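Local structure of possible adenyl cyclase-associated protein (Cryptosporidium parvum, 2B0R) at residues 35-40 and 79-84; 94-99 and 111-116; 123-128 and 142-147; 130-135 and 149-154. The protein probably binds monomeric actin and so helps to control actin turnover, as cyclase-associated proteins do through their C-terminal domain. All blocks are in the same frame, centred on the assembly; numbering follows the deposited sequence.

Contact 1: residues 35-40 and 79-84; sequences RQVVTN and CSQNSR
Gln-81 reaches across to the backbone of residues 35-40. Its CB points toward the other segment, and CG stands anti to the backbone N (chi1 -174°), which carries the chain outward before a turn about the CB-CG bond (chi2 134°) swings the amide round. CD lies 3.7 Å from Arg-35 O, and the flat amide meets two peptide groups. NE2 gives a hydrogen bond to Arg-35 O at 2.9 Å, with the acceptor lying close to the amide plane. OE1 receives Val-37 N at 3.1 Å in a nearly straight bond and also comes to 3.5 Å from Gln-36 CA. Donor and acceptor are thus both used, and the rotation of the amide is fixed. Glutamine suits this place because one side chain can serve both a C=O and an N-H. Strand 74-81 lies among parallel neighbours in a mixed sheet of the CAP C-terminal domain, a right-handed beta-helix-like coil; residues 35-40 are an irregular stretch beside that sheet, leading to strand 44-48. Val-37 lays its CG1 over the backbone of Cys-79, 3.5 Å from Cys-79 C, and also touches Asn-98 and Val-100 of strand 93-100.

Contact 2: residues 94-99 and 111-116; sequences IFIENC and SSIEIV
Strands 94-97 and 112-116 run parallel, their axes approaching to 4.7 Å with 9° between their directions, and Ile-94 lies opposite Ile-113 and Glu-97 opposite Val-116. Five backbone hydrogen bonds join them: Ile-94 and Ile-96 each use both N-H and C=O, and Asn-98 N adds a last bond to Val-116 O at 3.1 Å, where the first chain turns its corner. The side chains alternate between two faces. On the buried one, Ile-94, Ile-96, Ile-113 and Ile-115 form an isoleucine patch. Ile-96 and Ile-113 lie side by side and point the same way, with Ile-96 CD1 4.0 Å from Ile-113 CG2, while Ile-94 CB meets Ile-113 CG1 at 3.9 Å. Beta-branched residues favour the extended backbone, and their branches pack against those of the neighbouring rung. The other face carries Phe-95, Glu-97, Glu-114 and Val-116. With CG beside the carbonyl carbon (chi1 177°), the ring of Phe-95 extends toward the neighbouring strand, between Glu-114 and Val-116. Glu-114 CB sits at its edge, in the ring plane, 3.7 Å from Phe-95 CD1; Val-116 CG2 comes to 3.6 Å from Phe-95 CE1. Glu-114 CG packs 3.8 Å from Phe-95 CD1, and the carboxylate stands 73° from the ring plane. Such in-register stacking of aliphatic side chains inside a parallel coil is characteristic of a right-handed parallel beta-helix, as in the C-terminal domains of related cyclase-associated proteins.

Contact 3: residues 123-128 and 142-147; sequences LQMTGI and IYTSKE
This is a rung-to-rung step of the right-handed beta-helix-like coil, at the point where the neighbouring parallel strands 121-125 and 140-143 give way to the turns that lead to the next sheet. Tyr-143 N donates to Leu-123 O at 2.6 Å in an almost straight bond, and Met-125 N returns to Tyr-143 O at 3.2 Å. Leu-123 O also lies in the plane of the Tyr-143 ring, at its edge, 3.5 Å from Tyr-143 CD1. On the face that carries Tyr-143, Gln-124 packs its aliphatic CB 3.8 Å from Tyr-143 CB, its amide inclined 40° to the ring; a long polar side chain suits a partly exposed place because its methylenes pack while its end remains polar. The Tyr-143 ring also meets Trp-173 edge-to-face. On the buried face Leu-123 CD2 lies 4.4 Å from Ile-142 CG2. Met-125 sets CG between its backbone N and carbonyl carbon (chi1 69°) and, extended at chi2, turns about CG-SD, a flexible chain that follows the backbone of residues 143-145, with CG 3.5 Å from Ser-145 N. Where the ladder ends, side chains take over. Glu-147 brushes Ile-128 with its CD 3.7 Å from Ile-128 CG1. Ser-145, whose short side chain points toward the other segment, donates through OG to Gly-127 O at 2.7 Å, with the donor tilted 28° from the carbonyl plane.

Contact 4: residues 130-135 and 149-154; sequences PTISLD and KNVEVY
Leu-134 N gives Tyr-154 O a nearly straight hydrogen bond of 2.6 Å, the last of four backbone bonds that tie strand 131-135 to strand 152-154. Ile-132 bonds through both its N-H and its C=O, and Pro-130 O receives Glu-152 N at 3.0 Å; proline has no N-H of its own, but its carbonyl still serves the ladder. Ile-132 O has a second neighbour in the Tyr-154 ring, lying at its edge and in its plane. The ring reaches back over the strand, with CE1 4.0 Å from Thr-131 CG2, and its OH donates to Glu-152 OE2 at 3.1 Å from above the carboxylate plane, tying two side chains of one face together. In the beta-helix-like coil, strand 152-156 is the outermost strand of its sheet within the chain, yet Val-153 and Tyr-154 pair antiparallel with a strand of the second subunit, so the sheet continues through the dimer. Ile-132, Leu-134 and Val-153 put aliphatic groups on the buried face, and Val-151 of the preceding loop adds to them. Its methyl CG2 comes to 3.9 Å from Ile-132 CG1, and Val-153 CG1 sits 4.1 Å from Leu-134 CG.

In the fold
The four contacts follow the chain as it winds from one end of the coil toward the other. Contacts 1, 2 and 4 share one sheet, contact 1 through strand 74-81, beside which 93-100, 112-116, 131-135 and 152-156 follow in order; contact 3 belongs to the other sheet. Probable backbone hydrogen bonds join contacts 1 and 2, with centres 14 Å apart, and contacts 2 and 4, at 11 Å. Contacts 3 and 4 alternate along the chain and meet in the interior, where Ile-132 touches Leu-123 and Ile-142. Contacts 1 and 4 lie about 24 Å apart between centres. The contacts thus join successive turns of one coil, whose last strand extends the sheet into the second subunit.

Contact 1: residues 35-40 and 79-84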
loop_
_atom_site.group_PDB
_atom_site.type_symbol
_atom_site.label_atom_id
_atom_site.label_comp_id
_atom_site.label_asym_id
_atom_site.label_seq_id
_atom_site.Cartn_x
_atom_site.Cartn_y
_atom_site.Cartn_z
ATOM N N ARG A 35 16.353 -0.787 -8.827
ATOM C CA ARG A 35 16.459 0.506 -8.047
ATOM C C ARG A 35 17.677 0.558 -7.108
ATOM O O ARG A 35 17.853 -0.317 -6.265
ATOM C CB ARG A 35 15.173 0.782 -7.244
ATOM C CG ARG A 35 15.330 1.906 -6.182
ATOM C CD ARG A 35 14.335 1.769 -5.021
ATOM N NE ARG A 35 14.999 2.081 -3.759
ATOM C CZ ARG A 35 14.467 1.925 -2.547
ATOM N NH1 ARG A 35 13.237 1.452 -2.377
ATOM N NH2 ARG A 35 15.180 2.253 -1.499
ATOM N N GLN A 36 18.483 1.612 -7.245
ATOM C CA GLN A 36 19.808 1.705 -6.586
ATOM C C GLN A 36 19.800 2.534 -5.289
ATOM O O GLN A 36 19.406 3.707 -5.269
ATOM C CB GLN A 36 20.898 2.216 -7.562
ATOM C CG GLN A 36 20.967 1.479 -8.923
ATOM C CD GLN A 36 21.142 -0.034 -8.783
ATOM O OE1 GLN A 36 22.231 -0.529 -8.454
ATOM N NE2 GLN A 36 20.062 -0.779 -9.035
ATOM N N VAL A 37 20.250 1.913 -4.208
ATOM C CA VAL A 37 20.123 2.521 -2.897
ATOM C C VAL A 37 21.100 3.676 -2.742
ATOM O O VAL A 37 22.284 3.555 -3.098
ATOM C CB VAL A 37 20.259 1.455 -1.772
ATOM C CG1 VAL A 37 20.984 1.998 -0.552
ATOM C CG2 VAL A 37 18.897 0.960 -1.390
ATOM N N VAL A 38 20.585 4.802 -2.243
ATOM C CA VAL A 38 21.419 5.953 -1.890
ATOM C C VAL A 38 22.121 5.649 -0.550
ATOM O O VAL A 38 21.491 5.738 0.525
ATOM C CB VAL A 38 20.567 7.297 -1.805
ATOM C CG1 VAL A 38 21.343 8.431 -1.110
ATOM C CG2 VAL A 38 20.076 7.741 -3.209
ATOM N N THR A 39 23.413 5.292 -0.617
ATOM C CA THR A 39 24.213 4.966 0.588
ATOM C C THR A 39 24.488 6.189 1.433
ATOM O O THR A 39 24.075 7.310 1.078
ATOM C CB THR A 39 25.541 4.339 0.225
ATOM O OG1 THR A 39 26.147 5.103 -0.826
ATOM C CG2 THR A 39 25.333 2.895 -0.241
ATOM N N ASN A 40 25.196 5.993 2.543
ATOM C CA ASN A 40 25.368 7.070 3.536
ATOM C C ASN A 40 26.734 7.147 4.230
ATOM O O ASN A 40 26.955 8.025 5.082
ATOM C CB ASN A 40 24.265 6.983 4.605
ATOM C CG ASN A 40 23.181 8.027 4.415
ATOM O OD1 ASN A 40 22.446 8.019 3.414
ATOM N ND2 ASN A 40 23.067 8.934 5.388
ATOM N N CYS A 79 20.162 1.056 4.264
ATOM C CA CYS A 79 20.865 1.358 3.009
ATOM C C CYS A 79 21.709 0.246 2.446
ATOM O O CYS A 79 22.877 0.424 2.178
ATOM C CB CYS A 79 21.718 2.598 3.178
ATOM S SG CYS A 79 20.715 3.931 3.642
ATOM N N SER A 80 21.122 -0.898 2.223
ATOM C CA SER A 80 21.915 -1.965 1.735
ATOM C C SER A 80 21.291 -2.594 0.497
ATOM O O SER A 80 20.061 -2.509 0.286
ATOM C CB SER A 80 22.107 -2.965 2.867
ATOM O OG SER A 80 22.664 -2.296 3.991
ATOM N N GLN A 81 22.151 -3.229 -0.314
ATOM C CA GLN A 81 21.767 -3.809 -1.593
ATOM C C GLN A 81 22.552 -5.067 -1.880
ATOM O O GLN A 81 23.685 -5.178 -1.498
ATOM C CB GLN A 81 21.991 -2.795 -2.692
ATOM C CG GLN A 81 21.490 -3.233 -4.057
ATOM C CD GLN A 81 20.716 -2.148 -4.747
ATOM O OE1 GLN A 81 21.136 -0.981 -4.777
ATOM N NE2 GLN A 81 19.564 -2.514 -5.299
ATOM N N ASN A 82 21.923 -6.015 -2.555
ATOM C CA ASN A 82 22.509 -7.321 -2.836
ATOM C C ASN A 82 23.507 -7.844 -1.809
ATOM O O ASN A 82 24.686 -8.010 -2.116
ATOM C CB ASN A 82 23.157 -7.331 -4.222
ATOM C CG ASN A 82 22.291 -6.681 -5.283
ATOM O OD1 ASN A 82 21.063 -6.550 -5.130
ATOM N ND2 ASN A 82 22.931 -6.262 -6.375
ATOM N N SER A 83 23.047 -8.110 -0.596
ATOM C CA SER A 83 23.904 -8.755 0.409
ATOM C C SER A 83 23.102 -9.668 1.319
ATOM O O SER A 83 21.949 -9.378 1.610
ATOM C CB SER A 83 24.615 -7.707 1.256
ATOM O OG SER A 83 24.807 -6.520 0.522
ATOM N N ARG A 84 23.717 -10.778 1.744
ATOM C CA ARG A 84 23.167 -11.617 2.796
ATOM C C ARG A 84 23.577 -10.971 4.131
ATOM O O ARG A 84 24.752 -10.638 4.332
ATOM C CB ARG A 84 23.628 -13.110 2.674
ATOM C CG ARG A 84 22.582 -14.179 3.286
ATOM C CD ARG A 84 22.916 -15.748 3.108
ATOM N NE ARG A 84 21.694 -16.616 3.153
ATOM C CZ ARG A 84 21.244 -17.401 2.141
ATOM N NH1 ARG A 84 21.926 -17.484 0.987
ATOM N NH2 ARG A 84 20.115 -18.129 2.281
#

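Contact 2: residues 94-99 and 111-116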
loop_
_atom_site.group_PDB
_atom_site.type_symbol
_atom_site.label_atom_id
_atom_site.label_comp_id
_atom_site.label_asym_id
_atom_site.label_seq_id
_atom_site.Cartn_x
_atom_site.Cartn_y
_atom_site.Cartn_z
ATOM N N ILE A 94 14.156 -5.971 15.455
ATOM C CA ILE A 94 15.021 -5.590 14.377
ATOM C C ILE A 94 14.278 -4.581 13.506
ATOM O O ILE A 94 13.096 -4.767 13.208
ATOM C CB ILE A 94 15.397 -6.827 13.495
ATOM C CG1 ILE A 94 16.118 -7.901 14.322
ATOM C CG2 ILE A 94 16.219 -6.383 12.267
ATOM C CD1 ILE A 94 16.424 -9.212 13.536
ATOM N N PHE A 95 14.980 -3.542 13.085
ATOM C CA PHE A 95 14.426 -2.529 12.202
ATOM C C PHE A 95 15.213 -2.560 10.867
ATOM O O PHE A 95 16.442 -2.452 10.879
ATOM C CB PHE A 95 14.485 -1.140 12.904
ATOM C CG PHE A 95 13.989 0.009 12.054
ATOM C CD1 PHE A 95 12.650 0.081 11.648
ATOM C CD2 PHE A 95 14.857 1.037 11.667
ATOM C CE1 PHE A 95 12.179 1.147 10.862
ATOM C CE2 PHE A 95 14.390 2.124 10.883
ATOM C CZ PHE A 95 13.046 2.170 10.483
ATOM N N ILE A 96 14.514 -2.737 9.736
ATOM C CA ILE A 96 15.170 -2.798 8.413
ATOM C C ILE A 96 14.600 -1.738 7.497
ATOM O O ILE A 96 13.411 -1.743 7.184
ATOM C CB ILE A 96 15.001 -4.158 7.742
ATOM C CG1 ILE A 96 15.617 -5.277 8.596
ATOM C CG2 ILE A 96 15.639 -4.152 6.384
ATOM C CD1 ILE A 96 15.060 -6.671 8.259
ATOM N N GLU A 97 15.447 -0.801 7.078
ATOM C CA GLU A 97 14.994 0.285 6.205
ATOM C C GLU A 97 15.835 0.479 4.952
ATOM O O GLU A 97 17.087 0.387 4.986
ATOM C CB GLU A 97 14.911 1.610 6.937
ATOM C CG GLU A 97 14.211 2.629 6.062
ATOM C CD GLU A 97 14.153 4.011 6.633
ATOM O OE1 GLU A 97 14.720 4.267 7.726
ATOM O OE2 GLU A 97 13.525 4.862 5.960
ATOM N N ASN A 98 15.130 0.745 3.846
ATOM C CA ASN A 98 15.755 1.151 2.607
ATOM C C ASN A 98 16.776 0.108 2.149
ATOM O O ASN A 98 17.958 0.401 1.984
ATOM C CB ASN A 98 16.403 2.542 2.787
ATOM C CG ASN A 98 16.876 3.139 1.475
ATOM O OD1 ASN A 98 16.478 2.686 0.404
ATOM N ND2 ASN A 98 17.750 4.148 1.554
ATOM N N CYS A 99 16.327 -1.119 1.976
ATOM C CA CYS A 99 17.224 -2.154 1.543
ATOM C C CYS A 99 16.663 -2.787 0.288
ATOM O O CYS A 99 15.431 -2.855 0.119
ATOM C CB CYS A 99 17.444 -3.174 2.664
ATOM S SG CYS A 99 18.396 -2.496 4.043
ATOM N N SER A 111 10.107 -9.019 20.263
ATOM C CA SER A 111 8.860 -8.397 19.828
ATOM C C SER A 111 8.691 -8.443 18.325
ATOM O O SER A 111 7.981 -9.323 17.803
ATOM C CB SER A 111 8.703 -6.983 20.403
ATOM O OG SER A 111 9.912 -6.282 20.247
ATOM N N SER A 112 9.348 -7.547 17.600
ATOM C CA SER A 112 9.014 -7.452 16.199
ATOM C C SER A 112 10.174 -7.199 15.227
ATOM O O SER A 112 11.249 -6.760 15.621
ATOM C CB SER A 112 7.947 -6.373 16.032
ATOM O OG SER A 112 8.563 -5.115 16.146
ATOM N N ILE A 113 9.935 -7.486 13.949
ATOM C CA ILE A 113 10.814 -6.993 12.903
ATOM C C ILE A 113 10.033 -6.020 12.067
ATOM O O ILE A 113 8.910 -6.294 11.631
ATOM C CB ILE A 113 11.371 -8.126 12.007
ATOM C CG1 ILE A 113 12.252 -9.066 12.843
ATOM C CG2 ILE A 113 12.141 -7.525 10.781
ATOM C CD1 ILE A 113 12.411 -10.393 12.250
ATOM N N GLU A 114 10.637 -4.883 11.845
ATOM C CA GLU A 114 10.000 -3.806 11.178
ATOM C C GLU A 114 10.693 -3.613 9.845
ATOM O O GLU A 114 11.935 -3.395 9.781
ATOM C CB GLU A 114 10.167 -2.569 12.035
ATOM C CG GLU A 114 9.164 -1.465 11.811
ATOM C CD GLU A 114 9.212 -0.442 12.955
ATOM O OE1 GLU A 114 9.058 0.773 12.673
ATOM O OE2 GLU A 114 9.425 -0.861 14.135
ATOM N N ILE A 115 9.910 -3.703 8.775
ATOM C CA ILE A 115 10.460 -3.513 7.432
ATOM C C ILE A 115 9.829 -2.267 6.796
ATOM O O ILE A 115 8.620 -2.174 6.659
ATOM C CB ILE A 115 10.356 -4.827 6.568
ATOM C CG1 ILE A 115 10.916 -6.013 7.377
ATOM C CG2 ILE A 115 11.101 -4.658 5.266
ATOM C CD1 ILE A 115 11.023 -7.322 6.661
ATOM N N VAL A 116 10.654 -1.295 6.465
ATOM C CA VAL A 116 10.155 -0.029 5.910
ATOM C C VAL A 116 10.892 0.386 4.641
ATOM O O VAL A 116 12.142 0.432 4.608
ATOM C CB VAL A 116 10.306 1.150 6.903
ATOM C CG1 VAL A 116 9.545 2.372 6.375
ATOM C CG2 VAL A 116 9.799 0.772 8.245
#

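Contact 3: residues 123-128 and 142-147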
loop_
_atom_site.group_PDB
_atom_site.type_symbol
_atom_site.label_atom_id
_atom_site.label_comp_id
_atom_site.label_asym_id
_atom_site.label_seq_id
_atom_site.Cartn_x
_atom_site.Cartn_y
_atom_site.Cartn_z
ATOM N N LEU A 123 13.429 -12.666 3.999
ATOM C CA LEU A 123 13.768 -12.813 5.377
ATOM C C LEU A 123 13.443 -14.226 5.853
ATOM O O LEU A 123 12.328 -14.720 5.622
ATOM C CB LEU A 123 13.031 -11.768 6.225
ATOM C CG LEU A 123 13.061 -11.990 7.756
ATOM C CD1 LEU A 123 14.170 -11.203 8.404
ATOM C CD2 LEU A 123 11.781 -11.551 8.344
ATOM N N GLN A 124 14.411 -14.860 6.514
ATOM C CA GLN A 124 14.217 -16.165 7.097
ATOM C C GLN A 124 14.613 -16.172 8.555
ATOM O O GLN A 124 15.600 -15.562 8.936
ATOM C CB GLN A 124 15.013 -17.229 6.339
ATOM C CG GLN A 124 14.971 -18.630 7.008
ATOM C CD GLN A 124 15.402 -19.769 6.077
ATOM O OE1 GLN A 124 16.262 -19.594 5.227
ATOM N NE2 GLN A 124 14.789 -20.938 6.244
ATOM N N MET A 125 13.834 -16.882 9.358
ATOM C CA MET A 125 14.082 -17.012 10.776
ATOM C C MET A 125 14.331 -18.476 11.107
ATOM O O MET A 125 13.763 -19.354 10.478
ATOM C CB MET A 125 12.857 -16.506 11.552
ATOM C CG MET A 125 11.653 -17.419 11.399
ATOM S SD MET A 125 10.085 -16.838 12.070
ATOM C CE MET A 125 9.609 -15.625 10.831
ATOM N N THR A 126 15.162 -18.744 12.106
ATOM C CA THR A 126 15.297 -20.129 12.591
ATOM C C THR A 126 14.547 -20.321 13.881
ATOM O O THR A 126 14.303 -21.464 14.285
ATOM C CB THR A 126 16.732 -20.528 12.899
ATOM O OG1 THR A 126 17.258 -19.624 13.874
ATOM C CG2 THR A 126 17.588 -20.518 11.657
ATOM N N GLY A 127 14.212 -19.209 14.545
ATOM C CA GLY A 127 13.532 -19.253 15.846
ATOM C C GLY A 127 12.158 -18.592 15.864
ATOM O O GLY A 127 11.357 -18.767 14.936
ATOM N N ILE A 128 11.885 -17.840 16.927
ATOM C CA ILE A 128 10.607 -17.169 17.066
ATOM C C ILE A 128 10.651 -15.690 16.630
ATOM O O ILE A 128 11.523 -14.913 17.050
ATOM C CB ILE A 128 10.028 -17.258 18.533
ATOM C CG1 ILE A 128 10.305 -18.622 19.176
ATOM C CG2 ILE A 128 8.504 -16.966 18.527
ATOM C CD1 ILE A 128 10.052 -18.683 20.786
ATOM N N ILE A 142 8.888 -13.966 3.343
ATOM C CA ILE A 142 9.160 -14.267 4.734
ATOM C C ILE A 142 9.116 -15.752 4.930
ATOM O O ILE A 142 8.072 -16.371 4.701
ATOM C CB ILE A 142 8.122 -13.571 5.659
ATOM C CG1 ILE A 142 8.319 -12.063 5.595
ATOM C CG2 ILE A 142 8.308 -14.017 7.065
ATOM C CD1 ILE A 142 7.146 -11.299 6.122
ATOM N N TYR A 143 10.251 -16.322 5.339
ATOM C CA TYR A 143 10.375 -17.777 5.572
ATOM C C TYR A 143 10.323 -18.087 7.055
ATOM O O TYR A 143 11.169 -17.605 7.828
ATOM C CB TYR A 143 11.662 -18.340 4.960
ATOM C CG TYR A 143 11.769 -18.124 3.458
ATOM C CD1 TYR A 143 12.187 -16.896 2.933
ATOM C CD2 TYR A 143 11.449 -19.136 2.568
ATOM C CE1 TYR A 143 12.265 -16.701 1.584
ATOM C CE2 TYR A 143 11.541 -18.944 1.201
ATOM C CZ TYR A 143 11.949 -17.736 0.724
ATOM O OH TYR A 143 12.038 -17.545 -0.628
ATOM N N THR A 144 9.331 -18.871 7.461
ATOM C CA THR A 144 9.130 -19.091 8.877
ATOM C C THR A 144 9.780 -20.387 9.295
ATOM O O THR A 144 9.960 -21.264 8.478
ATOM C CB THR A 144 7.642 -19.098 9.257
ATOM O OG1 THR A 144 7.034 -20.261 8.728
ATOM C CG2 THR A 144 6.933 -17.903 8.682
ATOM N N SER A 145 10.171 -20.468 10.565
ATOM C CA SER A 145 10.577 -21.708 11.209
ATOM C C SER A 145 9.322 -22.491 11.564
ATOM O O SER A 145 8.269 -21.911 11.700
ATOM C CB SER A 145 11.334 -21.400 12.485
ATOM O OG SER A 145 10.459 -20.826 13.454
ATOM N N LYS A 146 9.443 -23.814 11.700
ATOM C CA LYS A 146 8.345 -24.658 12.180
ATOM C C LYS A 146 7.759 -24.016 13.443
ATOM O O LYS A 146 6.552 -23.825 13.541
ATOM C CB LYS A 146 8.827 -26.110 12.461
ATOM C CG LYS A 146 8.650 -27.129 11.298
ATOM N N GLU A 147 8.646 -23.655 14.370
ATOM C CA GLU A 147 8.321 -22.981 15.636
ATOM C C GLU A 147 7.613 -21.592 15.501
ATOM O O GLU A 147 6.812 -21.213 16.348
ATOM C CB GLU A 147 9.627 -22.840 16.437
ATOM C CG GLU A 147 9.517 -22.210 17.829
ATOM C CD GLU A 147 10.836 -22.268 18.633
ATOM O OE1 GLU A 147 11.950 -22.072 18.050
ATOM O OE2 GLU A 147 10.741 -22.502 19.866
#

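Contact 4: residues 130-135 and 149-154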
loop_
_atom_site.group_PDB
_atom_site.type_symbol
_atom_site.label_atom_id
_atom_site.label_comp_id
_atom_site.label_asym_id
_atom_site.label_seq_id
_atom_site.Cartn_x
_atom_site.Cartn_y
_atom_site.Cartn_z
ATOM N N PRO A 130 7.554 -13.064 16.842
ATOM C CA PRO A 130 6.106 -12.882 17.139
ATOM C C PRO A 130 5.346 -12.038 16.084
ATOM O O PRO A 130 4.258 -12.451 15.618
ATOM C CB PRO A 130 6.097 -12.184 18.508
ATOM C CG PRO A 130 7.458 -12.491 19.114
ATOM C CD PRO A 130 8.421 -12.579 17.936
ATOM N N THR A 131 5.968 -10.928 15.670
ATOM C CA THR A 131 5.338 -9.882 14.878
ATOM C C THR A 131 6.277 -9.411 13.783
ATOM O O THR A 131 7.467 -9.139 14.044
ATOM C CB THR A 131 5.057 -8.639 15.828
ATOM O OG1 THR A 131 4.047 -8.992 16.755
ATOM C CG2 THR A 131 4.620 -7.412 15.083
ATOM N N ILE A 132 5.757 -9.268 12.575
ATOM C CA ILE A 132 6.477 -8.552 11.511
ATOM C C ILE A 132 5.614 -7.446 10.908
ATOM O O ILE A 132 4.410 -7.614 10.679
ATOM C CB ILE A 132 6.909 -9.471 10.340
ATOM C CG1 ILE A 132 7.833 -10.581 10.821
ATOM C CG2 ILE A 132 7.581 -8.632 9.185
ATOM C CD1 ILE A 132 8.100 -11.651 9.727
ATOM N N SER A 133 6.247 -6.324 10.609
ATOM C CA SER A 133 5.523 -5.227 10.021
ATOM C C SER A 133 6.167 -4.774 8.722
ATOM O O SER A 133 7.386 -4.532 8.655
ATOM C CB SER A 133 5.351 -4.090 11.056
ATOM O OG SER A 133 5.724 -2.861 10.504
ATOM N N LEU A 134 5.339 -4.694 7.685
ATOM C CA LEU A 134 5.788 -4.289 6.354
ATOM C C LEU A 134 5.072 -3.044 5.922
ATOM O O LEU A 134 3.845 -3.017 5.848
ATOM C CB LEU A 134 5.490 -5.372 5.319
ATOM C CG LEU A 134 5.913 -6.809 5.549
ATOM C CD1 LEU A 134 5.554 -7.594 4.326
ATOM C CD2 LEU A 134 7.392 -6.918 5.820
ATOM N N ASP A 135 5.838 -2.024 5.600
ATOM C CA ASP A 135 5.282 -0.747 5.243
ATOM C C ASP A 135 6.027 -0.153 4.034
ATOM O O ASP A 135 7.266 -0.073 4.039
ATOM C CB ASP A 135 5.321 0.186 6.470
ATOM C CG ASP A 135 4.967 1.618 6.119
ATOM O OD1 ASP A 135 5.874 2.480 6.153
ATOM O OD2 ASP A 135 3.792 1.879 5.777
ATOM N N LYS A 149 5.576 -20.406 13.010
ATOM C CA LYS A 149 4.447 -20.413 12.053
ATOM C C LYS A 149 3.349 -19.360 12.324
ATOM O O LYS A 149 2.669 -18.925 11.396
ATOM C CB LYS A 149 3.807 -21.820 12.003
ATOM C CG LYS A 149 4.154 -22.658 10.757
ATOM N N ASN A 150 3.191 -18.962 13.589
ATOM C CA ASN A 150 2.025 -18.166 14.031
ATOM C C ASN A 150 2.284 -16.672 14.000
ATOM O O ASN A 150 1.634 -15.910 14.729
ATOM C CB ASN A 150 1.576 -18.560 15.471
ATOM C CG ASN A 150 1.275 -20.038 15.612
ATOM O OD1 ASN A 150 0.771 -20.683 14.693
ATOM N ND2 ASN A 150 1.597 -20.587 16.772
ATOM N N VAL A 151 3.238 -16.262 13.174
ATOM C CA VAL A 151 3.708 -14.872 13.147
ATOM C C VAL A 151 2.634 -13.907 12.596
ATOM O O VAL A 151 1.928 -14.230 11.665
ATOM C CB VAL A 151 5.041 -14.762 12.348
ATOM C CG1 VAL A 151 4.838 -15.229 10.888
ATOM C CG2 VAL A 151 5.607 -13.371 12.436
ATOM N N GLU A 152 2.512 -12.745 13.215
ATOM C CA GLU A 152 1.551 -11.737 12.800
ATOM C C GLU A 152 2.240 -10.764 11.906
ATOM O O GLU A 152 3.258 -10.184 12.283
ATOM C CB GLU A 152 1.031 -11.012 14.004
ATOM C CG GLU A 152 0.253 -11.897 14.946
ATOM C CD GLU A 152 -0.343 -11.114 16.099
ATOM O OE1 GLU A 152 -1.061 -11.744 16.899
ATOM O OE2 GLU A 152 -0.081 -9.882 16.216
ATOM N N VAL A 153 1.731 -10.614 10.694
ATOM C CA VAL A 153 2.339 -9.686 9.728
ATOM C C VAL A 153 1.413 -8.493 9.524
ATOM O O VAL A 153 0.270 -8.651 9.127
ATOM C CB VAL A 153 2.668 -10.360 8.357
ATOM C CG1 VAL A 153 3.610 -9.493 7.562
ATOM C CG2 VAL A 153 3.279 -11.733 8.547
ATOM N N TYR A 154 1.902 -7.313 9.858
ATOM C CA TYR A 154 1.176 -6.069 9.627
ATOM C C TYR A 154 1.677 -5.476 8.319
ATOM O O TYR A 154 2.893 -5.468 8.059
ATOM C CB TYR A 154 1.353 -5.100 10.811
ATOM C CG TYR A 154 0.709 -5.606 12.088
ATOM C CD1 TYR A 154 1.356 -6.569 12.909
ATOM C CD2 TYR A 154 -0.559 -5.153 12.475
ATOM C CE1 TYR A 154 0.747 -7.052 14.104
ATOM C CE2 TYR A 154 -1.191 -5.638 13.641
ATOM C CZ TYR A 154 -0.531 -6.580 14.455
ATOM O OH TYR A 154 -1.170 -7.041 15.592
#